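Local coordinates for protein putative mannose-1-phosphate guanylyl transferase (Thermus thermophilus, PDB 2CU2) that probably transfers a guanylyl group from GTP to mannose 1-phosphate, giving GDP-mannose, at residues G86-G91 with I231-G236; A100-V105 with E127-G132; A123-A128 with F133-G138. All coordinates share one frame; numbering follows the deposited sequence.

Interaction 1: G86-G91 with I231-G236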
ATOM      1  N   GLY A  86      -3.950 -23.358  30.278  1.00 34.06           N
ATOM      2  CA  GLY A  86      -3.066 -24.462  29.931  1.00 33.16           C
ATOM      3  C   GLY A  86      -1.596 -24.064  30.088  1.00 33.85           C
ATOM      4  O   GLY A  86      -0.787 -24.789  30.650  1.00 33.47           O
ATOM      5  N   ALA A  87      -1.228 -22.878  29.614  1.00 32.46           N
ATOM      6  CA  ALA A  87       0.144 -22.410  29.771  1.00 31.15           C
ATOM      7  C   ALA A  87       0.481 -22.262  31.259  1.00 29.83           C
ATOM      8  O   ALA A  87       1.569 -22.624  31.695  1.00 29.71           O
ATOM      9  CB  ALA A  87       0.333 -21.079  29.049  1.00 31.99           C
ATOM     10  N   VAL A  88      -0.456 -21.736  32.041  1.00 29.37           N
ATOM     11  CA  VAL A  88      -0.223 -21.560  33.472  1.00 28.05           C
ATOM     12  C   VAL A  88      -0.019 -22.921  34.149  1.00 29.75           C
ATOM     13  O   VAL A  88       0.809 -23.060  35.050  1.00 29.31           O
ATOM     14  CB  VAL A  88      -1.396 -20.805  34.134  1.00 26.72           C
ATOM     15  CG1 VAL A  88      -1.265 -20.854  35.647  1.00 25.96           C
ATOM     16  CG2 VAL A  88      -1.404 -19.343  33.664  1.00 27.03           C
ATOM     17  N   LEU A  89      -0.774 -23.922  33.706  1.00 29.42           N
ATOM     18  CA  LEU A  89      -0.644 -25.272  34.247  1.00 30.53           C
ATOM     19  C   LEU A  89       0.805 -25.739  34.108  1.00 30.60           C
ATOM     20  O   LEU A  89       1.406 -26.215  35.065  1.00 31.10           O
ATOM     21  CB  LEU A  89      -1.564 -26.236  33.493  1.00 29.11           C
ATOM     22  CG  LEU A  89      -1.241 -27.730  33.629  1.00 30.28           C
ATOM     23  CD1 LEU A  89      -1.463 -28.176  35.063  1.00 29.09           C
ATOM     24  CD2 LEU A  89      -2.120 -28.532  32.670  1.00 31.19           C
ATOM     25  N   LEU A  90       1.359 -25.591  32.912  1.00 31.85           N
ATOM     26  CA  LEU A  90       2.728 -26.016  32.651  1.00 33.73           C
ATOM     27  C   LEU A  90       3.728 -25.231  33.503  1.00 33.78           C
ATOM     28  O   LEU A  90       4.714 -25.753  34.005  1.00 33.92           O
ATOM     29  CB  LEU A  90       3.023 -25.787  31.169  1.00 33.86           C
ATOM     30  CG  LEU A  90       2.057 -26.541  30.253  1.00 35.53           C
ATOM     31  CD1 LEU A  90       2.501 -26.515  28.788  1.00 35.08           C
ATOM     32  CD2 LEU A  90       1.919 -28.015  30.632  1.00 36.27           C
ATOM     33  N   GLY A  91       3.465 -23.915  33.621  1.00 32.68           N
ATOM     34  CA  GLY A  91       4.357 -23.073  34.406  1.00 31.34           C
ATOM     35  C   GLY A  91       4.395 -23.510  35.871  1.00 30.97           C
ATOM     36  O   GLY A  91       5.427 -23.502  36.528  1.00 29.82           O
ATOM     37  N   ILE A 231      -9.353 -23.093  28.081  1.00 40.98           N
ATOM     38  CA  ILE A 231      -9.918 -22.002  28.870  1.00 40.92           C
ATOM     39  C   ILE A 231      -8.833 -21.040  29.349  1.00 41.44           C
ATOM     40  O   ILE A 231      -7.694 -21.416  29.606  1.00 40.51           O
ATOM     41  CB  ILE A 231     -10.665 -22.607  30.066  1.00 42.31           C
ATOM     42  CG1 ILE A 231     -11.462 -21.526  30.795  1.00 43.83           C
ATOM     43  CG2 ILE A 231      -9.658 -23.203  31.063  1.00 42.26           C
ATOM     44  CD1 ILE A 231     -12.374 -22.093  31.880  1.00 43.82           C
ATOM     45  N   SER A 232      -9.195 -19.742  29.421  1.00 39.64           N
ATOM     46  CA  SER A 232      -8.248 -18.760  29.932  1.00 40.31           C
ATOM     47  C   SER A 232      -8.116 -18.884  31.447  1.00 40.16           C
ATOM     48  O   SER A 232      -8.968 -19.427  32.132  1.00 40.66           O
ATOM     49  CB  SER A 232      -8.743 -17.360  29.560  1.00 39.89           C
ATOM     50  OG  SER A 232      -9.656 -16.898  30.549  1.00 40.45           O
ATOM     51  N   ILE A 233      -6.977 -18.404  31.967  1.00 39.88           N
ATOM     52  CA  ILE A 233      -6.800 -18.458  33.409  1.00 40.28           C
ATOM     53  C   ILE A 233      -7.705 -17.443  34.110  1.00 41.27           C
ATOM     54  O   ILE A 233      -8.082 -17.588  35.265  1.00 39.65           O
ATOM     55  CB  ILE A 233      -5.335 -18.170  33.720  1.00 40.58           C
ATOM     56  CG1 ILE A 233      -5.062 -18.394  35.208  1.00 40.62           C
ATOM     57  CG2 ILE A 233      -5.018 -16.699  33.393  1.00 39.53           C
ATOM     58  CD1 ILE A 233      -5.283 -19.851  35.624  1.00 40.30           C
ATOM     59  N   ASP A 234      -8.030 -16.366  33.367  1.00 42.95           N
ATOM     60  CA  ASP A 234      -8.899 -15.335  33.921  1.00 46.16           C
ATOM     61  C   ASP A 234     -10.300 -15.877  34.216  1.00 46.63           C
ATOM     62  O   ASP A 234     -10.892 -15.629  35.259  1.00 47.07           O
ATOM     63  CB  ASP A 234      -8.992 -14.195  32.904  1.00 48.78           C
ATOM     64  CG  ASP A 234      -7.618 -13.569  32.715  1.00 51.28           C
ATOM     65  OD1 ASP A 234      -6.810 -14.161  31.999  1.00 54.67           O
ATOM     66  OD2 ASP A 234      -7.377 -12.498  33.265  1.00 52.16           O
ATOM     67  N   TYR A 235     -10.847 -16.609  33.228  1.00 48.38           N
ATOM     68  CA  TYR A 235     -12.201 -17.134  33.378  1.00 49.64           C
ATOM     69  C   TYR A 235     -12.227 -18.415  34.214  1.00 48.63           C
ATOM     70  O   TYR A 235     -13.133 -18.669  34.996  1.00 47.61           O
ATOM     71  CB  TYR A 235     -12.755 -17.417  31.980  1.00 53.57           C
ATOM     72  CG  TYR A 235     -14.121 -18.001  32.078  1.00 58.99           C
ATOM     73  CD1 TYR A 235     -15.164 -17.245  32.604  1.00 60.79           C
ATOM     74  CD2 TYR A 235     -14.382 -19.273  31.566  1.00 60.57           C
ATOM     75  CE1 TYR A 235     -16.458 -17.744  32.603  1.00 62.81           C
ATOM     76  CE2 TYR A 235     -15.676 -19.777  31.573  1.00 63.16           C
ATOM     77  CZ  TYR A 235     -16.710 -19.019  32.091  1.00 63.91           C
ATOM     78  OH  TYR A 235     -18.004 -19.502  32.082  1.00 65.44           O
ATOM     79  N   GLY A 236     -11.198 -19.256  33.999  1.00 47.25           N
ATOM     80  CA  GLY A 236     -11.182 -20.556  34.658  1.00 45.24           C
ATOM     81  C   GLY A 236     -10.860 -20.452  36.152  1.00 44.00           C
ATOM     82  O   GLY A 236     -11.281 -21.265  36.965  1.00 42.63           O
TER

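Interaction 2: A100-V105 with E127-G132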
ATOM      1  N   ALA A 100      10.184 -23.420  43.411  1.00 44.12           N
ATOM      2  CA  ALA A 100       9.969 -21.977  43.401  1.00 44.07           C
ATOM      3  C   ALA A 100       8.979 -21.542  44.483  1.00 44.07           C
ATOM      4  O   ALA A 100       7.986 -22.201  44.757  1.00 44.38           O
ATOM      5  CB  ALA A 100       9.439 -21.583  42.022  1.00 43.42           C
ATOM      6  N   GLU A 101       9.274 -20.407  45.105  1.00 43.63           N
ATOM      7  CA  GLU A 101       8.415 -19.855  46.152  1.00 44.43           C
ATOM      8  C   GLU A 101       7.399 -18.897  45.544  1.00 42.27           C
ATOM      9  O   GLU A 101       6.371 -18.593  46.148  1.00 40.66           O
ATOM     10  CB  GLU A 101       9.248 -19.091  47.178  1.00 48.56           C
ATOM     11  CG  GLU A 101      10.167 -19.953  48.018  1.00 53.85           C
ATOM     12  CD  GLU A 101      11.276 -19.140  48.653  1.00 56.42           C
ATOM     13  OE1 GLU A 101      12.352 -19.021  48.031  1.00 58.91           O
ATOM     14  OE2 GLU A 101      11.067 -18.614  49.765  1.00 58.27           O
ATOM     15  N   ARG A 102       7.705 -18.413  44.347  1.00 40.56           N
ATOM     16  CA  ARG A 102       6.829 -17.480  43.662  1.00 39.16           C
ATOM     17  C   ARG A 102       6.856 -17.706  42.161  1.00 36.98           C
ATOM     18  O   ARG A 102       7.901 -18.030  41.585  1.00 35.42           O
ATOM     19  CB  ARG A 102       7.263 -16.037  43.944  1.00 40.75           C
ATOM     20  CG  ARG A 102       7.034 -15.556  45.361  1.00 42.21           C
ATOM     21  CD  ARG A 102       5.578 -15.207  45.596  1.00 45.21           C
ATOM     22  NE  ARG A 102       5.380 -14.579  46.901  1.00 48.21           N
ATOM     23  CZ  ARG A 102       5.354 -15.238  48.056  1.00 49.00           C
ATOM     24  NH1 ARG A 102       5.509 -16.555  48.072  1.00 48.28           N
ATOM     25  NH2 ARG A 102       5.183 -14.575  49.195  1.00 49.59           N
ATOM     26  N   LEU A 103       5.700 -17.543  41.532  1.00 34.53           N
ATOM     27  CA  LEU A 103       5.611 -17.670  40.088  1.00 33.94           C
ATOM     28  C   LEU A 103       4.933 -16.416  39.547  1.00 34.87           C
ATOM     29  O   LEU A 103       3.851 -16.029  39.990  1.00 35.00           O
ATOM     30  CB  LEU A 103       4.817 -18.912  39.667  1.00 31.06           C
ATOM     31  CG  LEU A 103       4.659 -19.030  38.148  1.00 31.29           C
ATOM     32  CD1 LEU A 103       6.030 -19.140  37.489  1.00 30.74           C
ATOM     33  CD2 LEU A 103       3.786 -20.229  37.800  1.00 29.27           C
ATOM     34  N   LEU A 104       5.596 -15.785  38.591  1.00 33.92           N
ATOM     35  CA  LEU A 104       5.086 -14.582  37.966  1.00 34.61           C
ATOM     36  C   LEU A 104       4.600 -15.008  36.576  1.00 33.68           C
ATOM     37  O   LEU A 104       5.307 -15.716  35.858  1.00 35.17           O
ATOM     38  CB  LEU A 104       6.227 -13.570  37.873  1.00 35.73           C
ATOM     39  CG  LEU A 104       5.953 -12.073  37.928  1.00 37.10           C
ATOM     40  CD1 LEU A 104       4.927 -11.745  39.003  1.00 37.17           C
ATOM     41  CD2 LEU A 104       7.279 -11.373  38.204  1.00 38.54           C
ATOM     42  N   VAL A 105       3.385 -14.616  36.215  1.00 31.41           N
ATOM     43  CA  VAL A 105       2.838 -14.973  34.911  1.00 31.08           C
ATOM     44  C   VAL A 105       2.564 -13.712  34.101  1.00 32.29           C
ATOM     45  O   VAL A 105       1.839 -12.825  34.551  1.00 33.61           O
ATOM     46  CB  VAL A 105       1.518 -15.768  35.056  1.00 29.33           C
ATOM     47  CG1 VAL A 105       0.847 -15.914  33.703  1.00 28.40           C
ATOM     48  CG2 VAL A 105       1.799 -17.135  35.654  1.00 28.14           C
ATOM     49  N   GLU A 127       5.459  -9.438  46.593  1.00 41.94           N
ATOM     50  CA  GLU A 127       5.319  -9.236  48.029  1.00 45.80           C
ATOM     51  C   GLU A 127       3.878  -9.453  48.495  1.00 46.09           C
ATOM     52  O   GLU A 127       3.608 -10.015  49.548  1.00 47.67           O
ATOM     53  CB  GLU A 127       5.758  -7.809  48.356  1.00 49.12           C
ATOM     54  CG  GLU A 127       7.244  -7.584  48.093  1.00 56.14           C
ATOM     55  CD  GLU A 127       7.738  -6.459  48.973  1.00 60.39           C
ATOM     56  OE1 GLU A 127       7.108  -5.411  48.994  1.00 60.69           O
ATOM     57  OE2 GLU A 127       8.749  -6.644  49.645  1.00 63.84           O
ATOM     58  N   ALA A 128       2.932  -8.950  47.681  1.00 45.38           N
ATOM     59  CA  ALA A 128       1.528  -9.041  48.062  1.00 43.98           C
ATOM     60  C   ALA A 128       1.019 -10.475  47.931  1.00 43.80           C
ATOM     61  O   ALA A 128      -0.086 -10.819  48.329  1.00 43.46           O
ATOM     62  CB  ALA A 128       0.725  -8.115  47.146  1.00 44.28           C
ATOM     63  N   ALA A 129       1.865 -11.315  47.305  1.00 44.35           N
ATOM     64  CA  ALA A 129       1.488 -12.708  47.102  1.00 47.71           C
ATOM     65  C   ALA A 129       1.818 -13.570  48.323  1.00 49.40           C
ATOM     66  O   ALA A 129       2.628 -14.487  48.273  1.00 49.09           O
ATOM     67  CB  ALA A 129       2.243 -13.226  45.878  1.00 46.12           C
ATOM     68  N   GLU A 130       1.192 -13.217  49.462  1.00 52.46           N
ATOM     69  CA  GLU A 130       1.377 -14.020  50.665  1.00 54.69           C
ATOM     70  C   GLU A 130       0.561 -15.316  50.592  1.00 56.03           C
ATOM     71  O   GLU A 130       0.036 -15.696  49.554  1.00 57.16           O
ATOM     72  CB  GLU A 130       0.936 -13.182  51.867  1.00 55.36           C
ATOM     73  CG  GLU A 130       1.780 -11.912  52.028  1.00 57.57           C
ATOM     74  CD  GLU A 130       1.382 -11.200  53.300  1.00 59.97           C
ATOM     75  OE1 GLU A 130       0.196 -10.984  53.503  1.00 61.70           O
ATOM     76  OE2 GLU A 130       2.270 -10.859  54.081  1.00 61.08           O
ATOM     77  N   GLU A 131       0.496 -16.024  51.734  1.00 56.86           N
ATOM     78  CA  GLU A 131      -0.237 -17.286  51.745  1.00 57.59           C
ATOM     79  C   GLU A 131      -1.713 -17.092  51.384  1.00 56.11           C
ATOM     80  O   GLU A 131      -2.475 -16.455  52.099  1.00 56.39           O
ATOM     81  CB  GLU A 131      -0.112 -17.914  53.135  1.00 60.72           C
ATOM     82  CG  GLU A 131      -0.619 -19.358  53.164  1.00 63.38           C
ATOM     83  CD  GLU A 131       0.071 -20.118  54.274  1.00 66.36           C
ATOM     84  OE1 GLU A 131       0.863 -19.521  54.988  1.00 68.25           O
ATOM     85  OE2 GLU A 131      -0.190 -21.312  54.413  1.00 66.81           O
ATOM     86  N   GLY A 132      -2.113 -17.709  50.256  1.00 54.57           N
ATOM     87  CA  GLY A 132      -3.536 -17.780  49.939  1.00 52.38           C
ATOM     88  C   GLY A 132      -3.879 -16.821  48.796  1.00 50.73           C
ATOM     89  O   GLY A 132      -4.767 -17.058  47.987  1.00 51.48           O
TER
HETATM   90  O   HOH W   1       5.797 -11.634  50.764  1.00 60.97           O

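Interaction 3: A123-A128 with F133-G138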
ATOM      1  N   ALA A 123       7.441  -6.281  41.402  1.00 34.87           N
ATOM      2  CA  ALA A 123       8.105  -6.532  42.678  1.00 35.66           C
ATOM      3  C   ALA A 123       7.061  -6.460  43.781  1.00 36.14           C
ATOM      4  O   ALA A 123       7.029  -7.297  44.688  1.00 35.51           O
ATOM      5  CB  ALA A 123       9.201  -5.497  42.924  1.00 35.58           C
ATOM      6  N   THR A 124       6.194  -5.457  43.691  1.00 35.71           N
ATOM      7  CA  THR A 124       5.148  -5.287  44.688  1.00 35.02           C
ATOM      8  C   THR A 124       4.138  -6.429  44.647  1.00 34.81           C
ATOM      9  O   THR A 124       3.588  -6.817  45.675  1.00 35.59           O
ATOM     10  CB  THR A 124       4.430  -3.946  44.494  1.00 34.81           C
ATOM     11  OG1 THR A 124       5.378  -2.886  44.679  1.00 36.91           O
ATOM     12  CG2 THR A 124       3.302  -3.788  45.495  1.00 33.30           C
ATOM     13  N   MET A 125       3.904  -6.980  43.460  1.00 33.94           N
ATOM     14  CA  MET A 125       2.967  -8.091  43.324  1.00 33.73           C
ATOM     15  C   MET A 125       3.528  -9.330  44.018  1.00 34.49           C
ATOM     16  O   MET A 125       2.797 -10.067  44.674  1.00 34.42           O
ATOM     17  CB  MET A 125       2.703  -8.383  41.845  1.00 33.31           C
ATOM     18  CG  MET A 125       1.661  -7.457  41.210  1.00 32.54           C
ATOM     19  SD  MET A 125       1.416  -7.767  39.441  1.00 33.51           S
ATOM     20  CE  MET A 125       0.917  -9.496  39.463  1.00 33.38           C
ATOM     21  N   LEU A 126       4.828  -9.550  43.874  1.00 35.04           N
ATOM     22  CA  LEU A 126       5.475 -10.692  44.507  1.00 38.04           C
ATOM     23  C   LEU A 126       5.290 -10.628  46.025  1.00 40.29           C
ATOM     24  O   LEU A 126       4.978 -11.635  46.663  1.00 40.07           O
ATOM     25  CB  LEU A 126       6.965 -10.714  44.158  1.00 35.56           C
ATOM     26  CG  LEU A 126       7.268 -10.905  42.672  1.00 36.01           C
ATOM     27  CD1 LEU A 126       8.763 -10.731  42.411  1.00 35.33           C
ATOM     28  CD2 LEU A 126       6.799 -12.291  42.238  1.00 33.85           C
ATOM     29  N   GLU A 127       5.459  -9.438  46.593  1.00 41.94           N
ATOM     30  CA  GLU A 127       5.319  -9.236  48.029  1.00 45.80           C
ATOM     31  C   GLU A 127       3.878  -9.453  48.495  1.00 46.09           C
ATOM     32  O   GLU A 127       3.608 -10.015  49.548  1.00 47.67           O
ATOM     33  CB  GLU A 127       5.758  -7.809  48.356  1.00 49.12           C
ATOM     34  CG  GLU A 127       7.244  -7.584  48.093  1.00 56.14           C
ATOM     35  CD  GLU A 127       7.738  -6.459  48.973  1.00 60.39           C
ATOM     36  OE1 GLU A 127       7.108  -5.411  48.994  1.00 60.69           O
ATOM     37  OE2 GLU A 127       8.749  -6.644  49.645  1.00 63.84           O
ATOM     38  N   ALA A 128       2.932  -8.950  47.681  1.00 45.38           N
ATOM     39  CA  ALA A 128       1.528  -9.041  48.062  1.00 43.98           C
ATOM     40  C   ALA A 128       1.019 -10.475  47.931  1.00 43.80           C
ATOM     41  O   ALA A 128      -0.086 -10.819  48.329  1.00 43.46           O
ATOM     42  CB  ALA A 128       0.725  -8.115  47.146  1.00 44.28           C
ATOM     43  N   PHE A 133      -3.124 -15.722  48.709  1.00 49.27           N
ATOM     44  CA  PHE A 133      -3.490 -14.661  47.774  1.00 47.48           C
ATOM     45  C   PHE A 133      -2.946 -14.914  46.364  1.00 45.83           C
ATOM     46  O   PHE A 133      -1.794 -15.284  46.174  1.00 46.80           O
ATOM     47  CB  PHE A 133      -2.962 -13.332  48.321  1.00 47.29           C
ATOM     48  CG  PHE A 133      -3.704 -12.961  49.575  1.00 47.85           C
ATOM     49  CD1 PHE A 133      -3.140 -13.244  50.814  1.00 48.01           C
ATOM     50  CD2 PHE A 133      -4.968 -12.399  49.494  1.00 47.56           C
ATOM     51  CE1 PHE A 133      -3.852 -12.971  51.974  1.00 49.34           C
ATOM     52  CE2 PHE A 133      -5.675 -12.128  50.663  1.00 46.81           C
ATOM     53  CZ  PHE A 133      -5.122 -12.414  51.905  1.00 47.32           C
ATOM     54  N   VAL A 134      -3.860 -14.664  45.411  1.00 42.60           N
ATOM     55  CA  VAL A 134      -3.430 -14.473  44.036  1.00 42.21           C
ATOM     56  C   VAL A 134      -3.405 -12.982  43.698  1.00 39.95           C
ATOM     57  O   VAL A 134      -4.310 -12.229  44.034  1.00 39.51           O
ATOM     58  CB  VAL A 134      -4.407 -15.203  43.111  1.00 42.74           C
ATOM     59  CG1 VAL A 134      -5.716 -14.423  43.014  1.00 44.82           C
ATOM     60  CG2 VAL A 134      -3.805 -15.338  41.723  1.00 44.20           C
ATOM     61  N   VAL A 135      -2.336 -12.479  43.087  1.00 36.55           N
ATOM     62  CA  VAL A 135      -2.215 -11.050  42.808  1.00 33.52           C
ATOM     63  C   VAL A 135      -2.329 -10.718  41.321  1.00 33.89           C
ATOM     64  O   VAL A 135      -1.741 -11.395  40.478  1.00 34.04           O
ATOM     65  CB  VAL A 135      -0.854 -10.494  43.331  1.00 34.31           C
ATOM     66  CG1 VAL A 135      -0.852  -8.959  43.282  1.00 31.69           C
ATOM     67  CG2 VAL A 135      -0.595 -10.986  44.753  1.00 31.40           C
ATOM     68  N   ALA A 136      -3.080  -9.664  41.007  1.00 31.15           N
ATOM     69  CA  ALA A 136      -3.265  -9.233  39.628  1.00 30.50           C
ATOM     70  C   ALA A 136      -2.767  -7.806  39.426  1.00 31.53           C
ATOM     71  O   ALA A 136      -2.598  -7.047  40.391  1.00 30.43           O
ATOM     72  CB  ALA A 136      -4.742  -9.336  39.234  1.00 30.47           C
ATOM     73  N   LEU A 137      -2.519  -7.459  38.165  1.00 32.28           N
ATOM     74  CA  LEU A 137      -2.035  -6.129  37.790  1.00 32.15           C
ATOM     75  C   LEU A 137      -3.183  -5.344  37.191  1.00 32.78           C
ATOM     76  O   LEU A 137      -3.857  -5.819  36.275  1.00 33.45           O
ATOM     77  CB  LEU A 137      -0.906  -6.229  36.754  1.00 30.61           C
ATOM     78  CG  LEU A 137      -0.469  -4.927  36.046  1.00 30.24           C
ATOM     79  CD1 LEU A 137       0.259  -4.002  37.015  1.00 27.86           C
ATOM     80  CD2 LEU A 137       0.445  -5.273  34.871  1.00 29.08           C
ATOM     81  N   GLY A 138      -3.398  -4.142  37.712  1.00 32.02           N
ATOM     82  CA  GLY A 138      -4.462  -3.291  37.219  1.00 30.81           C
ATOM     83  C   GLY A 138      -3.906  -1.999  36.639  1.00 31.42           C
ATOM     84  O   GLY A 138      -2.807  -1.570  36.988  1.00 32.12           O
TER

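Interaction 1: G86-G91 with I231-G236
Val88 and Ile233 face each other through matching first torsions: Val88 CG1 points opposite the backbone N (chi1 170°), which leaves CG2 on the N side, and Ile233 sends CG1 the same way (chi1 -173°), with CD1 then turned aside. The two branched chains cross at about a right angle. Val88 CG2 lies against the stem of the isoleucine, 4.1 Å from Ile233 CG1, while the other methyl, Val88 CG1, stands 4.1 Å from Ile233 CD1. A looser approach brings Gly86 N to 4.3 Å from Ile231 O, too far for a bond. Polar links lie beside this pair: Ile231 shares a backbone hydrogen bond with Ala85, and Ile233 N gives its hydrogen to Thr84 OG1. Ser232, the N-cap of helix 233-238, turns its hydroxyl onto the first turn, Ser232 OG accepting from Tyr235 N at 2.9 Å and nearly straight (166°). Residues 86-91 and 231-236 thus meet by van der Waals contact alone, with no hydrogen bond between them; the first turn of helix 83-98 supplies the directional bonds and its next turn the apolar contact, which rests on shape and burial.

Interaction 2: A100-V105 with E127-G132
Arg102 reaches from the start of strand 102-107 over Ala129, in the loop that follows helix 115-128. Its chain leaves with CG anti to the carbonyl carbon, and the bend at chi2 (-77°) brings the guanidinium back to the carbonyl of the preceding residue. There Arg102 NH1 donates to Glu101 O at 2.9 Å, the acceptor lying almost in the guanidinium plane but the donor standing 42° out of the carbonyl plane. At the near end of the group, Ala129 CB packs 3.6 Å from Arg102 NE. The carbonyl oxygen of Ala129 is modelled over one face of the guanidinium at a doubtfully short distance, with angles too poor for a hydrogen bond. Arg102 NE instead donates to Leu126 O near the end of the helix. On the other branch Arg102 NH2 makes a weak 3.4 Å bond to a water that donates to Glu127 O at 3.0 Å. One arginine is thereby spread over a helix end, directly and through water. An inverse gamma turn is centred on Ala129, and Glu130 beyond it forms a salt bridge with Arg245. The arrangement joins the entry of a central strand to the turn after an outer helix, in the alpha/beta nucleotidyltransferase domain of the GT-A clan.

Interaction 3: A123-A128 with F133-G138
Met125 and Val135 bury the most surface here, and Ala128 follows. Met125 extends from helix 115-128 over strand 134-139; its CG lies on the side of the backbone N, opposite the carbonyl carbon, and the chain stays straight until chi3 (58°) turns the terminal methyl aside. The stem meets the valine first: Met125 CG touches Val135 CG1 at 3.6 Å, the two side chains crossing at a slant. Further out, Met125 SD rests 3.9 Å from Leu137 CB, this time at about a right angle, and the methyl Met125 CE comes to 3.4 Å of Val135 O. The methionine therefore lies along the strand from Val135 to Leu137, its end touching backbone as well as side chain.

Val135 divides its two methyls between successive parts of the helix. With CG1 anti to the backbone N (chi1 -169°), that branch faces Met125, whereas Val135 CG2 lies 3.5 Å from Met125 O and also meets the Ala128 carbonyl carbon. Helix 115-128 runs nearly antiparallel to the strand, at 157°, with the segment axes 8.0 Å apart. It packs on one face of the mixed central sheet, and the chain passes from it through a short loop into strand 134-139, an alpha/beta arrangement of the GT-A nucleotidyltransferase domain. The neighbouring strands add to the same layer, Val189 and Ala191 touching Met125, and Val247 touching both Met125 and Val135.

Ala128 packs on the same valine, nearer the loop. Its small methyl, Ala128 CB, sits 4.0 Å from Val135 CG2, and its carbonyl oxygen, Ala128 O, reaches Phe133 CB at 3.8 Å. That same oxygen accepts a hydrogen bond from Arg245, whose guanidinium also makes a cation-pi contact with the Phe133 ring, where the chain enters the strand.

In the fold
Interactions 1 and 3 are buried and apolar, packing helix on helix in the first and helix on strand in the other. Interaction 2 is only partly buried, its centre about 20 Å from that of the chain against 13 and 17 Å for interactions 1 and 3; at this strand entry and loop an arginine, backbone oxygens and a water do the work. Interactions 2 and 3 share Glu127 and Ala128 of helix 115-128; Arg102 joins them through Leu126 O, while Leu104 packs on Leu126. Interaction 1 belongs to another part of the same domain, yet Val88 and Gly91 on helix 83-98 touch Val105 and Leu103 of the following strand, linking it to interaction 2.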